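Local structure of protein YrdA (Escherichia coli, 3TIO) at residues 86-89 and 90-94. The protein binds zinc as a trimeric homologue of the gamma-class carbonic anhydrases, although its own physiological reaction is not established. The protein carries 1 engineered substitution. Numbering follows the deposited sequence.
With ZN (zinc ion), chain I; PO4 (phosphate ion), chain H.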
# COMPACT_ATOMS: atom_id res chain seq x y z
N VAL A 86 15.76 1.16 -14.25
CA VAL A 86 15.27 1.69 -12.98
C VAL A 86 14.63 0.58 -12.17
O VAL A 86 13.90 -0.26 -12.71
CB VAL A 86 14.22 2.81 -13.20
CG1 VAL A 86 13.57 3.19 -11.87
CG2 VAL A 86 14.89 4.02 -13.82
N THR A 87 14.91 0.57 -10.88
CA THR A 87 14.35 -0.42 -9.97
C THR A 87 13.36 0.30 -9.06
O THR A 87 13.75 1.07 -8.18
CB THR A 87 15.46 -1.08 -9.12
OG1 THR A 87 16.31 -1.85 -9.97
CG2 THR A 87 14.85 -1.99 -8.05
N VAL A 88 12.07 0.07 -9.29
CA VAL A 88 11.03 0.67 -8.46
C VAL A 88 10.61 -0.39 -7.46
O VAL A 88 9.97 -1.38 -7.81
CB VAL A 88 9.83 1.12 -9.31
CG1 VAL A 88 8.73 1.68 -8.42
CG2 VAL A 88 10.29 2.18 -10.32
N GLY A 89 11.01 -0.18 -6.20
CA GLY A 89 10.74 -1.12 -5.13
C GLY A 89 9.29 -1.45 -4.84
O GLY A 89 8.37 -0.79 -5.33
N HIS A 90 9.08 -2.48 -4.03
CA HIS A 90 7.73 -2.90 -3.67
C HIS A 90 6.97 -1.75 -3.02
O HIS A 90 7.54 -0.95 -2.28
CB HIS A 90 7.75 -4.03 -2.64
CG HIS A 90 8.60 -5.20 -3.03
ND1 HIS A 90 8.24 -6.10 -4.02
CD2 HIS A 90 9.77 -5.65 -2.53
CE1 HIS A 90 9.15 -7.05 -4.10
NE2 HIS A 90 10.09 -6.80 -3.20
N LYS A 91 5.66 -1.70 -3.28
CA LYS A 91 4.78 -0.71 -2.68
C LYS A 91 5.16 0.75 -2.88
O LYS A 91 4.78 1.60 -2.07
CB LYS A 91 4.66 -0.97 -1.17
CG LYS A 91 3.80 -2.16 -0.80
CD LYS A 91 3.72 -2.29 0.72
CE LYS A 91 2.66 -3.27 1.15
NZ LYS A 91 1.30 -2.79 0.79
N VAL A 92 5.90 1.05 -3.93
CA VAL A 92 6.27 2.43 -4.18
C VAL A 92 5.13 3.20 -4.84
O VAL A 92 4.40 2.66 -5.67
CB VAL A 92 7.54 2.51 -5.06
CG1 VAL A 92 7.75 3.93 -5.57
CG2 VAL A 92 8.74 2.09 -4.25
N MET A 93 4.99 4.46 -4.44
CA MET A 93 3.97 5.36 -4.95
C MET A 93 4.67 6.40 -5.81
O MET A 93 5.47 7.18 -5.28
CB MET A 93 3.26 6.04 -3.78
CG MET A 93 2.27 7.14 -4.15
SD MET A 93 0.62 6.53 -4.48
CE MET A 93 0.44 7.02 -6.21
N LEU A 94 4.42 6.40 -7.11
CA LEU A 94 5.02 7.38 -8.01
C LEU A 94 3.89 8.23 -8.55
O LEU A 94 2.91 7.72 -9.09
CB LEU A 94 5.74 6.69 -9.17
CG LEU A 94 6.87 5.73 -8.80
CD1 LEU A 94 7.49 5.18 -10.07
CD2 LEU A 94 7.93 6.45 -7.96
ZN ZN I . 11.71 -8.01 -2.76
P PO4 H . 1.15 0.85 0.92
O1 PO4 H . 0.32 -0.15 0.04
O2 PO4 H . 1.47 0.18 2.31
O3 PO4 H . 2.51 1.20 0.18
O4 PO4 H . 0.33 2.17 1.15
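Val-88 and Val-92 meet across a corner of the chain, where Gly-89 to Val-92 form a type II beta turn. Its closing bond, from Val-92 N to Gly-89 O, is weak, at 3.4 Å and bent to 139°; the same N-H also reaches the hydroxyl of Ser-63. The positive phi this turn needs at its third position is taken by Lys-91.

Most contacts inside the corner are apolar. Val-88 CG1, anti to the backbone N (chi1 177°), lies 3.7 Å from Val-92 CB, the two side chains crossing at about a right angle. CG1 and CG2 of Val-88 both approach Leu-94 CD1, tip to tip. The CG2 methyl of Val-92 presses against Gly-89 O, 3.1 Å away.

The two central residues of the turn direct their polar ends to the interfaces between subunits. His-90 NE2 binds a zinc ion at 2.1 Å, with His-66, His-69 and His-95 of the second subunit completing the site, while ND1 makes a weak hydrogen bond to Asp-61, which probably helps to set the ring's rotation. Lys-91 is bent at its last torsion (chi4 -65°), and its NZ donates hydrogen bonds to Gly-62 O of the second subunit and to O1 of a phosphate ion (2.9 Å), probably from the crystallisation liquor. Lys-91 of all three subunits bonds this anion.

This corner belongs to a left-handed parallel beta-helix, the gamma-class fold, and joins strand 87-88 of one face to strand 93-95 of the next. Strand 87-88 lies between strands 58-59 and 103-105; strand 93-95 runs between 64-66 and 110-111, with Leu-94 packed on Leu-65, Leu-111 and strand 80-82.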